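PDB 3JV1: P22 protein from Trypanosoma brucei, which acts as an accessory factor in RNA editing, specific for the cytochrome oxidase subunit II transcript, and belongs to the Mam33 family. Local coordinates for residues A[24-28]-A[160-164]; A[30-35]-A[46-50]; A[91-96]-A[152-158]. All coordinates share one frame; numbering follows the deposited sequence.

Helix 152-181 contributes a segment to interactions 1 and 3, whose centres are about 13 Å apart, and packs against interaction 2 through Leu154 and Phe157. Phe157 is the common neighbour: its CE1 lies 3.6 Å from Pro28 CB of interaction 1, and its CG lies 3.6 Å from Pro31 CD of interaction 2. Interactions 2 and 3, with centres about 15 Å apart, also meet where Trp34 CZ2 packs 3.6 Å from Leu154 CD2. Interactions 1 and 2 are about 17 Å apart between centres; their segments adjoin in the sequence and do not otherwise touch. Together the contacts hold the loop after helix 2-18 and both sheet margins to one helix.

Interaction 1. Residues A[24-28]-A[160-164]; sequences LPEKP and QFSLW
Lys27 lays its aliphatic chain across one face of the Trp164 indole. Its CB stands 3.7 Å from the centroid of the five-membered ring and 18° off the ring normal, which satisfies the geometry of a CH-pi contact. Farther along, Lys27 CD is 3.6 Å from Trp164 CZ2 and Lys27 CE is 3.8 Å from Trp164 CH2, so the methylenes track from the pyrrole to the benzene part of the indole. With CG anti to the backbone N (chi1 -174°) the chain leaves along the indole, and its extended torsions beyond CG keep it there. The in-plane approach to the same indole belongs to Pro25, whose carbonyl O lies 3.6 Å from Trp164 CD1. Two prolines complete the first shell. Pro25 CG rests 4.1 Å from Leu163 CB, while Pro28 CG reaches to 3.5 Å from Gln160 CB as the two side chains run antiparallel past one another. Pro28 CD also touches Phe161 CD1 at 4.2 Å.

In the next shell, Trp164 CE3 sits over one face of the Phe161 ring, toward its rim, and Phe161 meets the rings of Phe157 and Phe45. The Trp164 and Phe161 side chains both touch Arg38. Since the segments share no hydrogen bond and neither proline has an amide proton to give, the loop after helix 2-18 is held to helix 152-181 here by van der Waals and CH-pi contact with a polarisable indole.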
ATOM      1  N   LEU A  24     -14.072  24.243  19.202  1.00 60.17           N
ATOM      2  CA  LEU A  24     -13.866  24.474  17.778  1.00 59.61           C
ATOM      3  C   LEU A  24     -12.510  25.144  17.583  1.00 59.46           C
ATOM      4  O   LEU A  24     -12.291  26.269  18.041  1.00 58.72           O
ATOM      5  CB  LEU A  24     -14.969  25.366  17.203  1.00 59.13           C
ATOM      6  CG  LEU A  24     -16.415  24.873  17.291  1.00 58.96           C
ATOM      7  CD1 LEU A  24     -17.293  25.768  16.431  1.00 59.26           C
ATOM      8  CD2 LEU A  24     -16.521  23.434  16.817  1.00 59.71           C
ATOM      9  N   PRO A  25     -11.580  24.461  16.896  1.00 58.29           N
ATOM     10  CA  PRO A  25     -10.241  25.006  16.651  1.00 57.50           C
ATOM     11  C   PRO A  25     -10.286  26.350  15.931  1.00 55.72           C
ATOM     12  O   PRO A  25     -11.167  26.599  15.110  1.00 54.75           O
ATOM     13  CB  PRO A  25      -9.575  23.925  15.796  1.00 57.63           C
ATOM     14  CG  PRO A  25     -10.303  22.670  16.184  1.00 58.34           C
ATOM     15  CD  PRO A  25     -11.729  23.144  16.253  1.00 58.41           C
ATOM     16  N   GLU A  26      -9.333  27.215  16.246  1.00 56.05           N
ATOM     17  CA  GLU A  26      -9.258  28.517  15.607  1.00 55.37           C
ATOM     18  C   GLU A  26      -8.233  28.387  14.481  1.00 53.52           C
ATOM     19  O   GLU A  26      -7.303  27.582  14.578  1.00 52.68           O
ATOM     20  CB  GLU A  26      -8.815  29.569  16.622  1.00 58.28           C
ATOM     21  CG  GLU A  26      -8.919  30.995  16.119  1.00 62.48           C
ATOM     22  CD  GLU A  26      -8.414  32.000  17.134  1.00 64.97           C
ATOM     23  OE1 GLU A  26      -8.981  32.057  18.249  1.00 65.28           O
ATOM     24  OE2 GLU A  26      -7.450  32.729  16.814  1.00 65.38           O
ATOM     25  N   LYS A  27      -8.401  29.163  13.414  1.00 51.42           N
ATOM     26  CA  LYS A  27      -7.480  29.089  12.284  1.00 51.58           C
ATOM     27  C   LYS A  27      -6.110  29.715  12.547  1.00 50.84           C
ATOM     28  O   LYS A  27      -5.995  30.916  12.789  1.00 51.45           O
ATOM     29  CB  LYS A  27      -8.092  29.729  11.036  1.00 49.96           C
ATOM     30  CG  LYS A  27      -7.222  29.543   9.806  1.00 48.38           C
ATOM     31  CD  LYS A  27      -7.879  30.054   8.547  1.00 47.62           C
ATOM     32  CE  LYS A  27      -7.028  29.715   7.337  1.00 47.55           C
ATOM     33  NZ  LYS A  27      -7.676  30.130   6.071  1.00 46.47           N
ATOM     34  N   PRO A  28      -5.050  28.895  12.483  1.00 50.02           N
ATOM     35  CA  PRO A  28      -3.652  29.282  12.700  1.00 49.62           C
ATOM     36  C   PRO A  28      -3.134  30.199  11.603  1.00 49.80           C
ATOM     37  O   PRO A  28      -3.546  30.092  10.452  1.00 49.39           O
ATOM     38  CB  PRO A  28      -2.910  27.945  12.681  1.00 50.12           C
ATOM     39  CG  PRO A  28      -3.956  26.942  13.008  1.00 49.52           C
ATOM     40  CD  PRO A  28      -5.149  27.446  12.256  1.00 50.33           C
ATOM     41  N   GLN A 160      -2.024  22.284  14.624  1.00 37.91           N
ATOM     42  CA  GLN A 160      -3.078  23.284  14.721  1.00 38.28           C
ATOM     43  C   GLN A 160      -3.859  23.431  13.416  1.00 37.09           C
ATOM     44  O   GLN A 160      -5.092  23.443  13.426  1.00 34.76           O
ATOM     45  CB  GLN A 160      -2.488  24.635  15.127  1.00 42.00           C
ATOM     46  CG  GLN A 160      -2.353  24.830  16.629  1.00 48.49           C
ATOM     47  CD  GLN A 160      -1.630  26.122  16.990  1.00 51.31           C
ATOM     48  OE1 GLN A 160      -1.894  27.180  16.417  1.00 53.74           O
ATOM     49  NE2 GLN A 160      -0.721  26.038  17.955  1.00 54.65           N
ATOM     50  N   PHE A 161      -3.154  23.540  12.293  1.00 33.56           N
ATOM     51  CA  PHE A 161      -3.847  23.680  11.019  1.00 35.07           C
ATOM     52  C   PHE A 161      -4.664  22.428  10.683  1.00 34.90           C
ATOM     53  O   PHE A 161      -5.774  22.524  10.177  1.00 35.40           O
ATOM     54  CB  PHE A 161      -2.862  23.960   9.878  1.00 31.85           C
ATOM     55  CG  PHE A 161      -3.525  24.503   8.649  1.00 32.39           C
ATOM     56  CD1 PHE A 161      -3.888  25.844   8.579  1.00 34.69           C
ATOM     57  CD2 PHE A 161      -3.853  23.666   7.591  1.00 33.01           C
ATOM     58  CE1 PHE A 161      -4.568  26.345   7.474  1.00 33.95           C
ATOM     59  CE2 PHE A 161      -4.536  24.154   6.480  1.00 32.75           C
ATOM     60  CZ  PHE A 161      -4.894  25.496   6.422  1.00 35.03           C
ATOM     61  N   SER A 162      -4.104  21.257  10.963  1.00 37.34           N
ATOM     62  CA  SER A 162      -4.793  20.000  10.688  1.00 38.10           C
ATOM     63  C   SER A 162      -6.090  19.879  11.474  1.00 38.38           C
ATOM     64  O   SER A 162      -7.087  19.403  10.948  1.00 36.46           O
ATOM     65  CB  SER A 162      -3.887  18.808  11.011  1.00 36.80           C
ATOM     66  OG  SER A 162      -2.856  18.667  10.046  1.00 37.53           O
ATOM     67  N   LEU A 163      -6.072  20.299  12.735  1.00 39.66           N
ATOM     68  CA  LEU A 163      -7.266  20.229  13.566  1.00 41.09           C
ATOM     69  C   LEU A 163      -8.339  21.152  13.023  1.00 40.21           C
ATOM     70  O   LEU A 163      -9.512  20.783  12.927  1.00 41.09           O
ATOM     71  CB  LEU A 163      -6.954  20.631  15.004  1.00 43.71           C
ATOM     72  CG  LEU A 163      -6.202  19.624  15.867  1.00 48.01           C
ATOM     73  CD1 LEU A 163      -5.954  20.246  17.226  1.00 49.05           C
ATOM     74  CD2 LEU A 163      -7.002  18.330  15.999  1.00 47.61           C
ATOM     75  N   TRP A 164      -7.932  22.360  12.664  1.00 38.44           N
ATOM     76  CA  TRP A 164      -8.867  23.330  12.132  1.00 37.35           C
ATOM     77  C   TRP A 164      -9.477  22.872  10.809  1.00 37.45           C
ATOM     78  O   TRP A 164     -10.682  22.994  10.608  1.00 36.03           O
ATOM     79  CB  TRP A 164      -8.171  24.674  11.950  1.00 38.35           C
ATOM     80  CG  TRP A 164      -9.001  25.661  11.221  1.00 38.62           C
ATOM     81  CD1 TRP A 164      -9.951  26.484  11.744  1.00 37.62           C
ATOM     82  CD2 TRP A 164      -8.995  25.893   9.812  1.00 38.73           C
ATOM     83  NE1 TRP A 164     -10.543  27.216  10.746  1.00 38.73           N
ATOM     84  CE2 TRP A 164      -9.974  26.873   9.549  1.00 39.86           C
ATOM     85  CE3 TRP A 164      -8.257  25.364   8.745  1.00 39.55           C
ATOM     86  CZ2 TRP A 164     -10.237  27.341   8.255  1.00 40.85           C
ATOM     87  CZ3 TRP A 164      -8.517  25.827   7.461  1.00 41.35           C
ATOM     88  CH2 TRP A 164      -9.500  26.807   7.228  1.00 41.06           C
TER

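Interaction 2. Residues A[30-35]-A[46-50]; sequences IPEGWT and TMRKS
Lys49 passes over a face of the Trp34 indole, its CG 3.5 Å from the centroid of the six-membered ring and only 3° off the normal, a CH-pi contact of nearly ideal alignment. The next carbon, Lys49 CD, is 3.3 Å from Trp34 CE2. A chi1 of 63° places CG between the backbone N and the carbonyl carbon, and a bend at chi3 carries the chain on toward the Arg148 carbonyl, to which NZ is hydrogen-bonded. Met47 crosses Trp34 at about a right angle: its CB is 3.8 Å from Trp34 CE3, and its methyl CE is 3.9 Å from Trp34 CB.

The backbones meet as an antiparallel hydrogen-bonded pair, Thr35 with Arg48. Thr35 N donates to Arg48 O at 2.7 Å, and Arg48 N returns a bond to Thr35 O at 3.0 Å. A type II turn from Pro31 to Trp34, with Gly33 at positive phi, leads the chain into this pairing.

Strand 46-51 thus takes edge strand 35-37 on one side and strand 54-63 on the other, where Ile56 and Leu58 also touch Trp34, while Leu154 and Phe157 of helix 152-181 cover Met47.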
ATOM      1  N   ILE A  30      -0.402  31.218   9.051  1.00 49.18           N
ATOM      2  CA  ILE A  30       0.642  30.470   8.363  1.00 48.39           C
ATOM      3  C   ILE A  30       2.014  31.086   8.580  1.00 47.16           C
ATOM      4  O   ILE A  30       2.185  32.294   8.441  1.00 45.02           O
ATOM      5  CB  ILE A  30       0.358  30.386   6.851  1.00 49.34           C
ATOM      6  CG1 ILE A  30       1.405  29.501   6.172  1.00 47.38           C
ATOM      7  CG2 ILE A  30       0.367  31.775   6.248  1.00 50.72           C
ATOM      8  CD1 ILE A  30       1.065  29.143   4.750  1.00 49.66           C
ATOM      9  N   PRO A  31       3.009  30.255   8.935  1.00 46.34           N
ATOM     10  CA  PRO A  31       4.383  30.710   9.176  1.00 46.04           C
ATOM     11  C   PRO A  31       4.944  31.537   8.014  1.00 45.61           C
ATOM     12  O   PRO A  31       4.715  31.223   6.846  1.00 41.24           O
ATOM     13  CB  PRO A  31       5.147  29.401   9.384  1.00 47.03           C
ATOM     14  CG  PRO A  31       4.121  28.510  10.012  1.00 46.55           C
ATOM     15  CD  PRO A  31       2.889  28.805   9.177  1.00 47.17           C
ATOM     16  N   GLU A  32       5.680  32.590   8.359  1.00 46.30           N
ATOM     17  CA  GLU A  32       6.295  33.506   7.397  1.00 47.03           C
ATOM     18  C   GLU A  32       7.093  32.806   6.292  1.00 45.24           C
ATOM     19  O   GLU A  32       7.911  31.932   6.564  1.00 43.37           O
ATOM     20  CB  GLU A  32       7.219  34.468   8.149  1.00 51.14           C
ATOM     21  CG  GLU A  32       7.625  35.727   7.395  1.00 56.30           C
ATOM     22  CD  GLU A  32       6.528  36.776   7.371  1.00 60.12           C
ATOM     23  OE1 GLU A  32       5.909  37.013   8.433  1.00 62.12           O
ATOM     24  OE2 GLU A  32       6.294  37.373   6.296  1.00 61.17           O
ATOM     25  N   GLY A  33       6.857  33.205   5.046  1.00 44.23           N
ATOM     26  CA  GLY A  33       7.568  32.616   3.924  1.00 41.20           C
ATOM     27  C   GLY A  33       6.930  31.372   3.336  1.00 39.64           C
ATOM     28  O   GLY A  33       7.184  31.022   2.184  1.00 40.63           O
ATOM     29  N   TRP A  34       6.095  30.701   4.118  1.00 39.60           N
ATOM     30  CA  TRP A  34       5.439  29.487   3.646  1.00 39.03           C
ATOM     31  C   TRP A  34       4.159  29.745   2.884  1.00 39.11           C
ATOM     32  O   TRP A  34       3.379  30.621   3.237  1.00 38.20           O
ATOM     33  CB  TRP A  34       5.101  28.558   4.812  1.00 36.36           C
ATOM     34  CG  TRP A  34       6.284  27.937   5.468  1.00 33.80           C
ATOM     35  CD1 TRP A  34       6.949  28.396   6.565  1.00 33.05           C
ATOM     36  CD2 TRP A  34       6.915  26.708   5.098  1.00 31.42           C
ATOM     37  NE1 TRP A  34       7.953  27.521   6.909  1.00 33.55           N
ATOM     38  CE2 TRP A  34       7.953  26.475   6.024  1.00 32.37           C
ATOM     39  CE3 TRP A  34       6.703  25.777   4.072  1.00 30.17           C
ATOM     40  CZ2 TRP A  34       8.779  25.346   5.959  1.00 32.35           C
ATOM     41  CZ3 TRP A  34       7.529  24.650   4.007  1.00 33.33           C
ATOM     42  CH2 TRP A  34       8.551  24.448   4.948  1.00 27.65           C
ATOM     43  N   THR A  35       3.961  28.970   1.827  1.00 39.28           N
ATOM     44  CA  THR A  35       2.752  29.053   1.030  1.00 40.73           C
ATOM     45  C   THR A  35       2.048  27.750   1.378  1.00 40.27           C
ATOM     46  O   THR A  35       2.706  26.782   1.758  1.00 38.93           O
ATOM     47  CB  THR A  35       3.060  29.074  -0.472  1.00 41.81           C
ATOM     48  OG1 THR A  35       1.835  29.208  -1.200  1.00 48.87           O
ATOM     49  CG2 THR A  35       3.736  27.783  -0.900  1.00 41.74           C
ATOM     50  N   THR A  46      -0.123  20.372   1.112  1.00 32.53           N
ATOM     51  CA  THR A  46       1.305  20.566   0.935  1.00 34.44           C
ATOM     52  C   THR A  46       1.670  22.015   1.236  1.00 33.91           C
ATOM     53  O   THR A  46       0.875  22.925   1.012  1.00 34.25           O
ATOM     54  CB  THR A  46       1.740  20.241  -0.501  1.00 35.76           C
ATOM     55  OG1 THR A  46       1.208  21.230  -1.387  1.00 44.70           O
ATOM     56  CG2 THR A  46       1.227  18.883  -0.923  1.00 33.66           C
ATOM     57  N   MET A  47       2.873  22.220   1.760  1.00 34.11           N
ATOM     58  CA  MET A  47       3.368  23.557   2.070  1.00 32.17           C
ATOM     59  C   MET A  47       4.690  23.740   1.333  1.00 32.94           C
ATOM     60  O   MET A  47       5.443  22.786   1.173  1.00 30.01           O
ATOM     61  CB  MET A  47       3.594  23.708   3.569  1.00 31.97           C
ATOM     62  CG  MET A  47       2.336  23.580   4.416  1.00 31.15           C
ATOM     63  SD  MET A  47       2.670  23.767   6.183  1.00 30.52           S
ATOM     64  CE  MET A  47       3.178  25.485   6.231  1.00 31.34           C
ATOM     65  N   ARG A  48       4.970  24.961   0.884  1.00 32.36           N
ATOM     66  CA  ARG A  48       6.200  25.240   0.162  1.00 33.09           C
ATOM     67  C   ARG A  48       6.782  26.605   0.527  1.00 33.55           C
ATOM     68  O   ARG A  48       6.058  27.529   0.885  1.00 34.35           O
ATOM     69  CB  ARG A  48       5.946  25.215  -1.348  1.00 35.30           C
ATOM     70  CG  ARG A  48       5.209  23.990  -1.854  1.00 39.11           C
ATOM     71  CD  ARG A  48       5.133  24.001  -3.370  1.00 39.56           C
ATOM     72  NE  ARG A  48       4.501  22.803  -3.919  1.00 41.54           N
ATOM     73  CZ  ARG A  48       3.205  22.518  -3.816  1.00 44.52           C
ATOM     74  NH1 ARG A  48       2.385  23.338  -3.175  1.00 43.23           N
ATOM     75  NH2 ARG A  48       2.719  21.422  -4.386  1.00 45.21           N
ATOM     76  N   LYS A  49       8.099  26.719   0.434  1.00 33.41           N
ATOM     77  CA  LYS A  49       8.786  27.977   0.701  1.00 33.24           C
ATOM     78  C   LYS A  49      10.134  27.897   0.017  1.00 31.83           C
ATOM     79  O   LYS A  49      10.672  26.808  -0.170  1.00 31.62           O
ATOM     80  CB  LYS A  49       9.002  28.198   2.201  1.00 33.15           C
ATOM     81  CG  LYS A  49       9.900  27.162   2.856  1.00 35.85           C
ATOM     82  CD  LYS A  49      10.434  27.638   4.206  1.00 34.78           C
ATOM     83  CE  LYS A  49      11.500  28.711   4.027  1.00 39.75           C
ATOM     84  NZ  LYS A  49      12.161  29.079   5.307  1.00 37.50           N
ATOM     85  N   SER A  50      10.674  29.042  -0.378  1.00 31.97           N
ATOM     86  CA  SER A  50      11.981  29.045  -1.012  1.00 30.62           C
ATOM     87  C   SER A  50      13.027  29.325   0.059  1.00 30.86           C
ATOM     88  O   SER A  50      12.732  29.903   1.104  1.00 30.23           O
ATOM     89  CB  SER A  50      12.058  30.098  -2.131  1.00 29.12           C
ATOM     90  OG  SER A  50      11.697  31.387  -1.675  1.00 28.32           O
TER

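Interaction 3. Residues A[91-96]-A[152-158]; sequences VEDGEF and DTLANFI
Phe96 and Ala155 join a beta hairpin, whose two-residue turn is of type I' (Glu92 to Glu95), to the first turns of helix 152-181. From Phe96 CB, a chi1 of -83° puts CG beside the backbone N, and the ring then extends to the helix. CG and CD2 both border the Ala155 methyl, which lies over one face at 3.8 Å from the ring centroid and 19° off the normal, a CH-pi contact. CE2 comes next: it is 3.4 Å from Ala155 N, while Leu154 CB stands at the ring edge, in plane, 3.9 Å from the same CE2. At the tip, Phe96 CZ meets Ile158 CD1 at 3.7 Å, the two side chains crossing at about a right angle, and CE1 borders the same methyl. Val91, on the preceding strand, touches Ala155 and Ile158 with its two methyls, and Leu74 of strand 72-80 packs against Val91, Phe96 and Ile158.

The turn itself comes close to the helix through Gly94, whose O is 3.2 Å from Ala155 CB. Beside it, Glu95 and Asp152 run alongside one another, pointing the same way, their carboxylate planes 18° apart. Glu95 OE2 and Asp152 OD1 are 3.7 Å apart, like charges close enough that they would probably repel. One water bridges the Phe96 amide and the Asp152 carboxylate: it accepts from Phe96 N at 3.1 Å and donates to Asp152 OD1 at 2.6 Å.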
ATOM      1  N   VAL A  91       5.043  14.096  13.091  1.00 41.25           N
ATOM      2  CA  VAL A  91       4.900  15.093  14.140  1.00 43.94           C
ATOM      3  C   VAL A  91       4.349  14.421  15.385  1.00 45.87           C
ATOM      4  O   VAL A  91       3.248  13.877  15.372  1.00 45.90           O
ATOM      5  CB  VAL A  91       3.947  16.237  13.718  1.00 42.49           C
ATOM      6  CG1 VAL A  91       3.687  17.163  14.896  1.00 44.20           C
ATOM      7  CG2 VAL A  91       4.554  17.022  12.570  1.00 42.26           C
ATOM      8  N   GLU A  92       5.138  14.444  16.450  1.00 48.39           N
ATOM      9  CA  GLU A  92       4.744  13.847  17.714  1.00 52.04           C
ATOM     10  C   GLU A  92       4.847  14.915  18.790  1.00 52.65           C
ATOM     11  O   GLU A  92       5.940  15.338  19.164  1.00 52.41           O
ATOM     12  CB  GLU A  92       5.646  12.650  18.035  1.00 52.87           C
ATOM     13  CG  GLU A  92       5.419  11.468  17.101  1.00 56.58           C
ATOM     14  CD  GLU A  92       6.463  10.379  17.245  1.00 59.54           C
ATOM     15  OE1 GLU A  92       6.582   9.800  18.343  1.00 59.61           O
ATOM     16  OE2 GLU A  92       7.168  10.096  16.252  1.00 61.88           O
ATOM     17  N   ASP A  93       3.685  15.365  19.252  1.00 54.65           N
ATOM     18  CA  ASP A  93       3.571  16.401  20.277  1.00 56.14           C
ATOM     19  C   ASP A  93       4.328  17.678  19.928  1.00 55.04           C
ATOM     20  O   ASP A  93       5.283  18.051  20.604  1.00 56.66           O
ATOM     21  CB  ASP A  93       4.057  15.883  21.632  1.00 59.30           C
ATOM     22  CG  ASP A  93       3.591  16.756  22.791  1.00 62.53           C
ATOM     23  OD1 ASP A  93       2.369  16.781  23.059  1.00 62.36           O
ATOM     24  OD2 ASP A  93       4.442  17.422  23.425  1.00 64.35           O
ATOM     25  N   GLY A  94       3.896  18.343  18.864  1.00 53.73           N
ATOM     26  CA  GLY A  94       4.525  19.588  18.462  1.00 51.62           C
ATOM     27  C   GLY A  94       5.968  19.537  18.004  1.00 50.34           C
ATOM     28  O   GLY A  94       6.555  20.584  17.728  1.00 50.21           O
ATOM     29  N   GLU A  95       6.552  18.347  17.914  1.00 48.89           N
ATOM     30  CA  GLU A  95       7.938  18.234  17.470  1.00 48.25           C
ATOM     31  C   GLU A  95       8.094  17.336  16.256  1.00 45.86           C
ATOM     32  O   GLU A  95       7.328  16.394  16.065  1.00 43.90           O
ATOM     33  CB  GLU A  95       8.829  17.685  18.585  1.00 51.24           C
ATOM     34  CG  GLU A  95       8.859  18.512  19.851  1.00 55.87           C
ATOM     35  CD  GLU A  95      10.030  18.138  20.740  1.00 59.27           C
ATOM     36  OE1 GLU A  95      10.208  16.931  21.016  1.00 59.89           O
ATOM     37  OE2 GLU A  95      10.772  19.054  21.159  1.00 60.04           O
ATOM     38  N   PHE A  96       9.104  17.630  15.445  1.00 44.68           N
ATOM     39  CA  PHE A  96       9.394  16.834  14.260  1.00 43.18           C
ATOM     40  C   PHE A  96      10.307  15.680  14.644  1.00 43.16           C
ATOM     41  O   PHE A  96      11.288  15.867  15.354  1.00 43.99           O
ATOM     42  CB  PHE A  96      10.102  17.674  13.189  1.00 42.51           C
ATOM     43  CG  PHE A  96       9.175  18.499  12.341  1.00 40.81           C
ATOM     44  CD1 PHE A  96       8.245  17.884  11.506  1.00 39.60           C
ATOM     45  CD2 PHE A  96       9.237  19.886  12.369  1.00 38.30           C
ATOM     46  CE1 PHE A  96       7.390  18.639  10.712  1.00 38.47           C
ATOM     47  CE2 PHE A  96       8.382  20.652  11.576  1.00 39.47           C
ATOM     48  CZ  PHE A  96       7.458  20.026  10.748  1.00 39.14           C
ATOM     49  N   ASP A 152      10.028  23.244  15.677  1.00 43.82           N
ATOM     50  CA  ASP A 152       8.859  22.994  16.516  1.00 46.05           C
ATOM     51  C   ASP A 152       7.719  23.949  16.216  1.00 44.65           C
ATOM     52  O   ASP A 152       6.549  23.602  16.385  1.00 44.05           O
ATOM     53  CB  ASP A 152       9.221  23.095  17.997  1.00 49.34           C
ATOM     54  CG  ASP A 152      10.168  22.005  18.438  1.00 52.22           C
ATOM     55  OD1 ASP A 152      10.000  20.854  17.989  1.00 55.23           O
ATOM     56  OD2 ASP A 152      11.076  22.296  19.243  1.00 57.23           O
ATOM     57  N   THR A 153       8.063  25.151  15.774  1.00 42.85           N
ATOM     58  CA  THR A 153       7.054  26.145  15.443  1.00 43.06           C
ATOM     59  C   THR A 153       6.231  25.638  14.266  1.00 40.93           C
ATOM     60  O   THR A 153       5.009  25.710  14.282  1.00 39.89           O
ATOM     61  CB  THR A 153       7.697  27.478  15.046  1.00 44.54           C
ATOM     62  OG1 THR A 153       8.596  27.898  16.077  1.00 47.50           O
ATOM     63  CG2 THR A 153       6.629  28.537  14.846  1.00 46.58           C
ATOM     64  N   LEU A 154       6.913  25.124  13.247  1.00 39.12           N
ATOM     65  CA  LEU A 154       6.238  24.603  12.066  1.00 38.36           C
ATOM     66  C   LEU A 154       5.470  23.336  12.411  1.00 38.24           C
ATOM     67  O   LEU A 154       4.350  23.139  11.949  1.00 37.65           O
ATOM     68  CB  LEU A 154       7.252  24.291  10.970  1.00 37.81           C
ATOM     69  CG  LEU A 154       6.655  23.757   9.669  1.00 37.33           C
ATOM     70  CD1 LEU A 154       5.796  24.857   9.026  1.00 34.96           C
ATOM     71  CD2 LEU A 154       7.774  23.313   8.731  1.00 34.70           C
ATOM     72  N   ALA A 155       6.075  22.478  13.222  1.00 38.70           N
ATOM     73  CA  ALA A 155       5.428  21.235  13.621  1.00 40.68           C
ATOM     74  C   ALA A 155       4.157  21.590  14.368  1.00 41.23           C
ATOM     75  O   ALA A 155       3.119  20.950  14.209  1.00 42.55           O
ATOM     76  CB  ALA A 155       6.352  20.422  14.515  1.00 41.33           C
ATOM     77  N   ASN A 156       4.253  22.632  15.181  1.00 41.30           N
ATOM     78  CA  ASN A 156       3.132  23.106  15.969  1.00 41.73           C
ATOM     79  C   ASN A 156       2.037  23.646  15.053  1.00 41.82           C
ATOM     80  O   ASN A 156       0.850  23.431  15.306  1.00 41.27           O
ATOM     81  CB  ASN A 156       3.616  24.193  16.925  1.00 44.03           C
ATOM     82  CG  ASN A 156       2.683  24.398  18.088  1.00 47.97           C
ATOM     83  OD1 ASN A 156       1.679  25.102  17.985  1.00 50.69           O
ATOM     84  ND2 ASN A 156       3.003  23.768  19.210  1.00 52.22           N
ATOM     85  N   PHE A 157       2.434  24.348  13.994  1.00 38.45           N
ATOM     86  CA  PHE A 157       1.469  24.886  13.045  1.00 36.95           C
ATOM     87  C   PHE A 157       0.743  23.766  12.307  1.00 36.27           C
ATOM     88  O   PHE A 157      -0.439  23.879  12.011  1.00 37.64           O
ATOM     89  CB  PHE A 157       2.140  25.776  12.002  1.00 35.91           C
ATOM     90  CG  PHE A 157       1.234  26.127  10.850  1.00 34.07           C
ATOM     91  CD1 PHE A 157       0.288  27.134  10.973  1.00 35.71           C
ATOM     92  CD2 PHE A 157       1.289  25.405   9.664  1.00 33.03           C
ATOM     93  CE1 PHE A 157      -0.591  27.417   9.932  1.00 36.27           C
ATOM     94  CE2 PHE A 157       0.419  25.678   8.624  1.00 35.01           C
ATOM     95  CZ  PHE A 157      -0.525  26.687   8.755  1.00 35.04           C
ATOM     96  N   ILE A 158       1.461  22.696  11.992  1.00 35.52           N
ATOM     97  CA  ILE A 158       0.871  21.569  11.287  1.00 35.96           C
ATOM     98  C   ILE A 158      -0.256  20.898  12.079  1.00 36.52           C
ATOM     99  O   ILE A 158      -1.281  20.541  11.502  1.00 34.76           O
ATOM    100  CB  ILE A 158       1.961  20.531  10.921  1.00 35.77           C
ATOM    101  CG1 ILE A 158       2.809  21.083   9.773  1.00 37.61           C
ATOM    102  CG2 ILE A 158       1.330  19.199  10.534  1.00 35.19           C
ATOM    103  CD1 ILE A 158       3.969  20.217   9.391  1.00 38.95           C
TER
HETATM  104  O   HOH W   1      10.799  20.211  15.624  1.00 44.53           O